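Local structure of pyrrolidone-carboxylate peptidase (Deinococcus radiodurans R1, 5Z48) at residues P13-P18 against F92-N97; Q24-L29 against S42-V47. The protein probably removes N-terminal pyroglutamyl (5-oxoprolyl) groups from polypeptides as a thiol exopeptidase, and binds pyroglutamate. One frame throughout, in Å; residues are numbered along the deposited sequence.

Interaction 1: P13-P18 against F92-N97; sequences PFHTHP and FQIPDN. With PCA (pyroglutamic acid), chain I.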
ATOM      1  N   PRO B  13      -4.240  -6.207 -24.511  1.00 14.80           N
ATOM      2  CA  PRO B  13      -5.045  -5.890 -23.320  1.00 15.30           C
ATOM      3  C   PRO B  13      -5.706  -7.145 -22.772  1.00 16.56           C
ATOM      4  O   PRO B  13      -5.948  -8.116 -23.491  1.00 17.49           O
ATOM      5  CB  PRO B  13      -6.091  -4.896 -23.833  1.00 15.05           C
ATOM      6  CG  PRO B  13      -5.477  -4.315 -25.108  1.00 15.44           C
ATOM      7  CD  PRO B  13      -4.713  -5.481 -25.705  1.00 15.11           C
ATOM      8  N   PHE B  14      -5.998  -7.112 -21.474  1.00 15.26           N
ATOM      9  CA  PHE B  14      -6.598  -8.246 -20.795  1.00 16.01           C
ATOM     10  C   PHE B  14      -7.342  -7.714 -19.582  1.00 19.37           C
ATOM     11  O   PHE B  14      -7.178  -6.552 -19.186  1.00 16.03           O
ATOM     12  CB  PHE B  14      -5.529  -9.280 -20.366  1.00 16.33           C
ATOM     13  CG  PHE B  14      -4.587  -8.753 -19.338  1.00 15.51           C
ATOM     14  CD1 PHE B  14      -3.579  -7.869 -19.711  1.00 16.68           C
ATOM     15  CD2 PHE B  14      -4.748  -9.086 -17.997  1.00 17.45           C
ATOM     16  CE1 PHE B  14      -2.698  -7.353 -18.756  1.00 13.70           C
ATOM     17  CE2 PHE B  14      -3.882  -8.571 -17.016  1.00 14.83           C
ATOM     18  CZ  PHE B  14      -2.868  -7.687 -17.411  1.00 13.50           C
ATOM     19  N   HIS B  15      -8.160  -8.585 -19.003  1.00 17.41           N
ATOM     20  CA  HIS B  15      -8.938  -8.255 -17.797  1.00 18.89           C
ATOM     21  C   HIS B  15      -9.796  -7.022 -18.113  1.00 22.64           C
ATOM     22  O   HIS B  15     -10.423  -6.967 -19.183  1.00 23.29           O
ATOM     23  CB  HIS B  15      -7.947  -8.100 -16.631  1.00 22.81           C
ATOM     24  CG  HIS B  15      -8.593  -8.023 -15.287  1.00 29.54           C
ATOM     25  ND1 HIS B  15      -9.464  -8.984 -14.824  1.00 31.98           N
ATOM     26  CD2 HIS B  15      -8.465  -7.112 -14.295  1.00 32.96           C
ATOM     27  CE1 HIS B  15      -9.856  -8.664 -13.604  1.00 34.90           C
ATOM     28  NE2 HIS B  15      -9.262  -7.534 -13.260  1.00 35.38           N
ATOM     29  N   THR B  16      -9.848  -6.034 -17.214  1.00 20.36           N
ATOM     30  CA  THR B  16     -10.630  -4.821 -17.424  1.00 20.78           C
ATOM     31  C   THR B  16      -9.805  -3.694 -18.030  1.00 19.53           C
ATOM     32  O   THR B  16     -10.318  -2.562 -18.155  1.00 22.72           O
ATOM     33  CB  THR B  16     -11.233  -4.360 -16.102  1.00 24.52           C
ATOM     34  OG1 THR B  16     -10.182  -4.250 -15.136  1.00 28.46           O
ATOM     35  CG2 THR B  16     -12.257  -5.383 -15.615  1.00 24.64           C
ATOM     36  N   HIS B  17      -8.557  -3.973 -18.419  1.00 17.72           N
ATOM     37  CA  HIS B  17      -7.670  -2.935 -18.944  1.00 19.12           C
ATOM     38  C   HIS B  17      -7.959  -2.691 -20.425  1.00 20.16           C
ATOM     39  O   HIS B  17      -7.969  -3.650 -21.220  1.00 23.41           O
ATOM     40  CB  HIS B  17      -6.194  -3.341 -18.752  1.00 16.42           C
ATOM     41  CG  HIS B  17      -5.870  -3.773 -17.347  1.00 16.30           C
ATOM     42  ND1 HIS B  17      -6.073  -2.960 -16.249  1.00 17.59           N
ATOM     43  CD2 HIS B  17      -5.366  -4.934 -16.869  1.00 15.59           C
ATOM     44  CE1 HIS B  17      -5.699  -3.602 -15.153  1.00 22.01           C
ATOM     45  NE2 HIS B  17      -5.255  -4.799 -15.506  1.00 18.96           N
ATOM     46  N   PRO B  18      -8.163  -1.436 -20.837  1.00 17.82           N
ATOM     47  CA  PRO B  18      -8.479  -1.137 -22.249  1.00 19.43           C
ATOM     48  C   PRO B  18      -7.261  -1.046 -23.140  1.00 19.70           C
ATOM     49  O   PRO B  18      -7.403  -0.981 -24.370  1.00 23.59           O
ATOM     50  CB  PRO B  18      -9.182   0.222 -22.169  1.00 22.74           C
ATOM     51  CG  PRO B  18      -8.609   0.878 -20.902  1.00 21.82           C
ATOM     52  CD  PRO B  18      -8.352  -0.272 -19.941  1.00 18.90           C
ATOM     53  N   PHE B  92      -3.640 -18.976 -11.742  1.00 13.50           N
ATOM     54  CA  PHE B  92      -4.227 -17.743 -12.247  1.00 15.56           C
ATOM     55  C   PHE B  92      -5.203 -17.187 -11.229  1.00 17.23           C
ATOM     56  O   PHE B  92      -6.182 -17.856 -10.884  1.00 23.02           O
ATOM     57  CB  PHE B  92      -4.955 -17.977 -13.573  1.00 13.38           C
ATOM     58  CG  PHE B  92      -4.054 -18.248 -14.767  1.00 13.63           C
ATOM     59  CD1 PHE B  92      -2.677 -18.492 -14.643  1.00 13.70           C
ATOM     60  CD2 PHE B  92      -4.620 -18.234 -16.046  1.00 15.81           C
ATOM     61  CE1 PHE B  92      -1.881 -18.734 -15.772  1.00 14.47           C
ATOM     62  CE2 PHE B  92      -3.864 -18.474 -17.176  1.00 15.87           C
ATOM     63  CZ  PHE B  92      -2.482 -18.706 -17.065  1.00 16.33           C
ATOM     64  N   GLN B  93      -4.966 -15.952 -10.795  1.00 16.53           N
ATOM     65  CA  GLN B  93      -5.897 -15.273  -9.902  1.00 17.98           C
ATOM     66  C   GLN B  93      -7.092 -14.693 -10.643  1.00 19.03           C
ATOM     67  O   GLN B  93      -8.141 -14.495 -10.024  1.00 21.84           O
ATOM     68  CB  GLN B  93      -5.178 -14.155  -9.157  1.00 21.63           C
ATOM     69  CG  GLN B  93      -3.968 -14.682  -8.390  1.00 28.27           C
ATOM     70  CD  GLN B  93      -4.366 -15.475  -7.166  1.00 38.84           C
ATOM     71  OE1 GLN B  93      -5.299 -15.112  -6.444  1.00 44.39           O
ATOM     72  NE2 GLN B  93      -3.680 -16.584  -6.940  1.00 41.24           N
ATOM     73  N   ILE B  94      -6.947 -14.376 -11.933  1.00 15.94           N
ATOM     74  CA  ILE B  94      -8.027 -13.953 -12.828  1.00 17.46           C
ATOM     75  C   ILE B  94      -7.941 -14.821 -14.072  1.00 16.42           C
ATOM     76  O   ILE B  94      -6.880 -15.389 -14.373  1.00 15.48           O
ATOM     77  CB  ILE B  94      -7.914 -12.458 -13.221  1.00 18.47           C
ATOM     78  CG1 ILE B  94      -6.508 -12.162 -13.784  1.00 20.23           C
ATOM     79  CG2 ILE B  94      -8.205 -11.550 -12.026  1.00 20.56           C
ATOM     80  CD1 ILE B  94      -6.428 -10.794 -14.497  1.00 20.36           C
ATOM     81  N   PRO B  95      -9.040 -14.959 -14.812  1.00 18.00           N
ATOM     82  CA  PRO B  95      -8.980 -15.756 -16.041  1.00 20.89           C
ATOM     83  C   PRO B  95      -8.099 -15.077 -17.078  1.00 17.23           C
ATOM     84  O   PRO B  95      -7.873 -13.858 -17.062  1.00 17.93           O
ATOM     85  CB  PRO B  95     -10.439 -15.851 -16.512  1.00 21.55           C
ATOM     86  CG  PRO B  95     -11.193 -14.827 -15.670  1.00 25.55           C
ATOM     87  CD  PRO B  95     -10.420 -14.583 -14.434  1.00 20.10           C
ATOM     88  N   ASP B  96      -7.582 -15.905 -17.983  1.00 14.52           N
ATOM     89  CA  ASP B  96      -6.875 -15.372 -19.139  1.00 13.69           C
ATOM     90  C   ASP B  96      -7.924 -14.951 -20.169  1.00 15.75           C
ATOM     91  O   ASP B  96      -9.134 -15.001 -19.922  1.00 17.06           O
ATOM     92  CB  ASP B  96      -5.854 -16.398 -19.652  1.00 14.08           C
ATOM     93  CG  ASP B  96      -6.506 -17.700 -20.210  1.00 14.52           C
ATOM     94  OD1 ASP B  96      -7.688 -17.683 -20.674  1.00 15.08           O
ATOM     95  OD2 ASP B  96      -5.795 -18.749 -20.249  1.00 15.60           O
ATOM     96  N   ASN B  97      -7.493 -14.547 -21.360  1.00 15.61           N
ATOM     97  CA  ASN B  97      -8.403 -13.999 -22.366  1.00 16.88           C
ATOM     98  C   ASN B  97      -9.242 -15.057 -23.079  1.00 17.64           C
ATOM     99  O   ASN B  97     -10.155 -14.703 -23.846  1.00 21.33           O
ATOM    100  CB  ASN B  97      -7.623 -13.165 -23.387  1.00 18.91           C
ATOM    101  CG  ASN B  97      -7.373 -11.752 -22.893  1.00 23.78           C
ATOM    102  OD1 ASN B  97      -7.914 -11.338 -21.862  1.00 21.49           O
ATOM    103  ND2 ASN B  97      -6.586 -11.000 -23.640  1.00 20.28           N
TER
HETATM  104  N   PCA I 302       0.410  -8.753 -17.620  1.00 12.52           N
HETATM  105  CA  PCA I 302      -0.117 -10.045 -17.192  1.00 16.03           C
HETATM  106  CB  PCA I 302      -0.472 -10.844 -18.457  1.00 15.03           C
HETATM  107  CG  PCA I 302      -0.289  -9.921 -19.663  1.00 13.13           C
HETATM  108  CD  PCA I 302       0.317  -8.683 -19.053  1.00 10.05           C
HETATM  109  OE  PCA I 302       0.671  -7.722 -19.746  1.00 12.15           O
HETATM  110  C   PCA I 302       0.886 -10.739 -16.250  1.00 17.95           C
HETATM  111  O   PCA I 302       1.014 -11.966 -16.191  1.00 14.84           O
HETATM  112  OXT PCA I 302       1.655 -10.049 -15.522  1.00 21.19           O
HETATM  113  O   HOH W   1      -9.435 -11.023 -19.788  1.00 25.93           O
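ND2 of Asn97 donates to Pro13 O at 3.0 Å, nearly straight at 161° and with the acceptor almost in the amide plane, while OD1 takes a hydrogen bond from a water that in turn accepts from His15 N. Two tethers on one flat group fix its rotation, and the same OD1 sits 3.5 Å from Phe14 CB. Farther along, Ile94 CD1 lies over one face of the His15 imidazole, a CH-pi contact 3.9 Å from the ring centroid, and CG2 of Ile94 adds a touch at His15 CE1, 3.7 Å away. Ile94 CD1 also comes to the edge of the Phe14 ring, 4.2 Å from Phe14 CE2. With CG set between backbone N and carbonyl carbon (chi1 65°), Phe14 swings its ring off the asparagine and lays one face against pyroglutamate, CE1 coming within 3.3 Å of CD of the ligand. A type II' beta turn from Phe14 to His17, closed by His17 N to Phe14 O, folds the chain back so that His17 CD2 backs the other face. Replacing Phe14 by alanine would remove the ring, and the lactam would probably lose the flat wall it rests on, with His17 losing its aromatic neighbour. Asn97 and its water thus hold the backbone on both sides of Phe14 by polar bonds, and leave the ring face to van der Waals contact with the lactam.

Interaction 2: Q24-L29 against S42-V47; sequences QAAQEL and SALLPV. With PCA (pyroglutamic acid), chain I.
Ser42 OG donates a 2.8 Å hydrogen bond to Ala26 O, joining helix to strand within a beta-alpha-beta crossover of this alpha/beta fold: helix 21-29 connects the parallel neighbours 5-11 and 38-45 of the central sheet. Helix 24-29 and strand 42-45 run nearly antiparallel, their axes 156° apart and 7.5 Å at closest approach. The serine comes in from a slant, tilted 30° out of the carbonyl plane; its OG lies beside its own backbone N and anti to the carbonyl carbon (chi1 -58°), which carries it to the helix. Ala26 O also receives a weak bond from Leu29 N, so the hydroxyl gives a carbonyl near the end of helix 21-29 a second donor. Beside this bond the packing is small and apolar: Ala26 CB faces the strand, 4.1 Å from Ser42 CB and, in one of two conformers of Leu44, 4.0 Å from Leu44 CD2. In that conformer the other branch, CD1, lies near Gln27 OE1, the glutamine bending back at chi2 from a CB that points away from the strand.

Farther out, Ser42 N is hydrogen-bonded to His30 ND1, while Ala43 and Leu45 pair with strand 5-11 through their backbones. Helix 194-211 packs against the helix at Ala25 and Leu29, and Glu28 OE2 is hydrogen-bonded to Thr198 OG1. Past the strand end, the chain from Leu45 through Pro46 brings Val47 into the pyroglutamate pocket, where its CG2 methyl meets CG of the ligand at 3.8 Å.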
ATOM      1  N   GLN B  24       2.081  -1.170 -26.502  1.00 10.07           N
ATOM      2  CA  GLN B  24       2.422   0.123 -27.102  1.00 10.90           C
ATOM      3  C   GLN B  24       3.923   0.280 -27.257  1.00 10.68           C
ATOM      4  O   GLN B  24       4.394   0.821 -28.261  1.00 12.48           O
ATOM      5  CB  GLN B  24       1.868   1.254 -26.234  1.00 13.60           C
ATOM      6  CG  GLN B  24       0.369   1.239 -26.084  1.00 17.58           C
ATOM      7  CD  GLN B  24      -0.315   1.786 -27.282  1.00 22.49           C
ATOM      8  OE1 GLN B  24       0.342   2.316 -28.204  1.00 24.08           O
ATOM      9  NE2 GLN B  24      -1.649   1.652 -27.324  1.00 27.23           N
ATOM     10  N   ALA B  25       4.688  -0.108 -26.235  1.00 11.75           N
ATOM     11  CA  ALA B  25       6.136   0.042 -26.320  1.00 11.12           C
ATOM     12  C   ALA B  25       6.722  -0.865 -27.397  1.00 11.17           C
ATOM     13  O   ALA B  25       7.618  -0.435 -28.136  1.00 11.70           O
ATOM     14  CB  ALA B  25       6.755  -0.257 -24.959  1.00 13.59           C
ATOM     15  N   ALA B  26       6.270  -2.126 -27.459  1.00 11.12           N
ATOM     16  CA  ALA B  26       6.789  -3.011 -28.504  1.00 10.02           C
ATOM     17  C   ALA B  26       6.483  -2.443 -29.878  1.00 12.37           C
ATOM     18  O   ALA B  26       7.336  -2.460 -30.787  1.00 14.46           O
ATOM     19  CB  ALA B  26       6.203  -4.426 -28.360  1.00 11.49           C
ATOM     20  N   GLN B  27       5.268  -1.912 -30.068  1.00 11.92           N
ATOM     21  CA  GLN B  27       4.908  -1.365 -31.368  1.00 13.45           C
ATOM     22  C   GLN B  27       5.802  -0.190 -31.748  1.00 15.25           C
ATOM     23  O   GLN B  27       6.255  -0.091 -32.902  1.00 15.12           O
ATOM     24  CB  GLN B  27       3.432  -0.945 -31.373  1.00 14.48           C
ATOM     25  CG  GLN B  27       2.816  -0.882 -32.789  1.00 16.84           C
ATOM     26  CD  GLN B  27       2.522  -2.289 -33.364  1.00 20.38           C
ATOM     27  OE1 GLN B  27       2.416  -3.260 -32.624  1.00 23.37           O
ATOM     28  NE2 GLN B  27       2.275  -2.359 -34.673  1.00 21.20           N
ATOM     29  N   GLU B  28       6.072   0.715 -30.792  1.00 13.33           N
ATOM     30  CA  GLU B  28       6.846   1.905 -31.114  1.00 14.45           C
ATOM     31  C   GLU B  28       8.302   1.587 -31.395  1.00 14.40           C
ATOM     32  O   GLU B  28       8.938   2.300 -32.203  1.00 16.49           O
ATOM     33  CB  GLU B  28       6.807   2.906 -29.955  1.00 17.30           C
ATOM     34  CG  GLU B  28       5.496   3.549 -29.633  1.00 23.60           C
ATOM     35  CD  GLU B  28       5.726   4.640 -28.580  1.00 29.88           C
ATOM     36  OE1 GLU B  28       6.550   5.557 -28.860  1.00 31.89           O
ATOM     37  OE2 GLU B  28       5.151   4.556 -27.465  1.00 27.06           O
ATOM     38  N   LEU B  29       8.843   0.536 -30.773  1.00 13.23           N
ATOM     39  CA  LEU B  29      10.264   0.265 -30.884  1.00 14.40           C
ATOM     40  C   LEU B  29      10.590  -0.739 -31.985  1.00 15.41           C
ATOM     41  O   LEU B  29      11.778  -0.931 -32.293  1.00 13.79           O
ATOM     42  CB  LEU B  29      10.809  -0.221 -29.533  1.00 11.86           C
ATOM     43  CG  LEU B  29      10.710   0.864 -28.446  1.00 12.53           C
ATOM     44  CD1 LEU B  29      11.055   0.220 -27.092  1.00 12.79           C
ATOM     45  CD2 LEU B  29      11.618   2.080 -28.721  1.00 14.95           C
ATOM     46  N   SER B  42       9.857  -6.652 -33.072  1.00 11.76           N
ATOM     47  CA  SER B  42       8.795  -6.735 -32.066  1.00 10.44           C
ATOM     48  C   SER B  42       7.675  -7.683 -32.490  1.00 10.13           C
ATOM     49  O   SER B  42       7.373  -7.845 -33.675  1.00 12.18           O
ATOM     50  CB  SER B  42       8.172  -5.365 -31.829  1.00 11.39           C
ATOM     51  OG  SER B  42       9.152  -4.448 -31.422  1.00 13.27           O
ATOM     52  N   ALA B  43       6.980  -8.223 -31.481  1.00 12.50           N
ATOM     53  CA  ALA B  43       5.774  -9.021 -31.682  1.00 11.98           C
ATOM     54  C   ALA B  43       4.847  -8.874 -30.488  1.00 13.02           C
ATOM     55  O   ALA B  43       5.283  -8.628 -29.360  1.00 14.84           O
ATOM     56  CB  ALA B  43       6.085 -10.516 -31.882  1.00 12.63           C
ATOM     57  N   LEU B  44       3.565  -8.971 -30.759  0.57 13.91           N
ATOM     58  CA  LEU B  44       2.588  -9.001 -29.691  0.57 12.55           C
ATOM     59  C   LEU B  44       2.128 -10.426 -29.448  0.57 11.99           C
ATOM     60  O   LEU B  44       1.939 -11.205 -30.385  0.57 13.50           O
ATOM     61  CB  LEU B  44       1.404  -8.118 -30.029  0.57 14.29           C
ATOM     62  CG  LEU B  44       1.788  -6.649 -30.116  0.57 14.68           C
ATOM     63  CD1 LEU B  44       0.487  -5.863 -30.238  0.57 13.59           C
ATOM     64  CD2 LEU B  44       2.635  -6.156 -28.925  0.57 15.11           C
ATOM     65  N   LEU B  45       1.993 -10.763 -28.176  1.00 10.73           N
ATOM     66  CA  LEU B  45       1.497 -12.065 -27.752  1.00 13.03           C
ATOM     67  C   LEU B  45       0.081 -11.974 -27.177  1.00 13.28           C
ATOM     68  O   LEU B  45      -0.277 -10.984 -26.514  1.00 13.09           O
ATOM     69  CB  LEU B  45       2.419 -12.639 -26.669  1.00 11.12           C
ATOM     70  CG  LEU B  45       3.895 -12.786 -27.124  1.00 13.25           C
ATOM     71  CD1 LEU B  45       4.784 -13.266 -25.960  1.00 10.94           C
ATOM     72  CD2 LEU B  45       4.055 -13.785 -28.260  1.00 17.89           C
ATOM     73  N   PRO B  46      -0.734 -13.012 -27.371  1.00 12.23           N
ATOM     74  CA  PRO B  46      -2.038 -13.047 -26.709  1.00 12.74           C
ATOM     75  C   PRO B  46      -1.882 -13.383 -25.229  1.00 11.76           C
ATOM     76  O   PRO B  46      -0.921 -14.034 -24.810  1.00 12.97           O
ATOM     77  CB  PRO B  46      -2.772 -14.171 -27.443  1.00 14.90           C
ATOM     78  CG  PRO B  46      -1.617 -15.136 -27.794  1.00 16.32           C
ATOM     79  CD  PRO B  46      -0.454 -14.226 -28.148  1.00 12.27           C
ATOM     80  N   VAL B  47      -2.864 -12.945 -24.427  1.00 12.61           N
ATOM     81  CA  VAL B  47      -2.857 -13.253 -22.983  1.00 11.00           C
ATOM     82  C   VAL B  47      -3.588 -14.571 -22.786  1.00 12.86           C
ATOM     83  O   VAL B  47      -4.717 -14.621 -22.281  1.00 14.15           O
ATOM     84  CB  VAL B  47      -3.471 -12.116 -22.154  1.00 11.13           C
ATOM     85  CG1 VAL B  47      -3.265 -12.384 -20.675  1.00 12.90           C
ATOM     86  CG2 VAL B  47      -2.746 -10.829 -22.454  1.00 12.92           C
TER
HETATM   87  N   PCA I 302       0.410  -8.753 -17.620  1.00 12.52           N
HETATM   88  CA  PCA I 302      -0.117 -10.045 -17.192  1.00 16.03           C
HETATM   89  CB  PCA I 302      -0.472 -10.844 -18.457  1.00 15.03           C
HETATM   90  CG  PCA I 302      -0.289  -9.921 -19.663  1.00 13.13           C
HETATM   91  CD  PCA I 302       0.317  -8.683 -19.053  1.00 10.05           C
HETATM   92  OE  PCA I 302       0.671  -7.722 -19.746  1.00 12.15           O
HETATM   93  C   PCA I 302       0.886 -10.739 -16.250  1.00 17.95           C
HETATM   94  O   PCA I 302       1.014 -11.966 -16.191  1.00 14.84           O
HETATM   95  OXT PCA I 302       1.655 -10.049 -15.522  1.00 21.19           O

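Overall arrangement
From the N terminus, strand 5-11 leads into the loop holding 13-18, then into helix 21-29, which carries 24-29. The chain turns back along strand 38-45, and interaction 2 closes a short loop of 12 intervening residues, tying that helix to the sheet. Interaction 1 closes much later, when the loop after strand 80-90 brings 92-97 over to 13-18, so interaction 2 is nested inside its 73-residue span. Their centres are about 17 Å apart, yet they meet at Val47: Val47 O probably accepts a hydrogen bond from Asn97 N, and its CG2 packs on Phe14 CB. Both reach the bound pyroglutamate, through Phe14 and Val47.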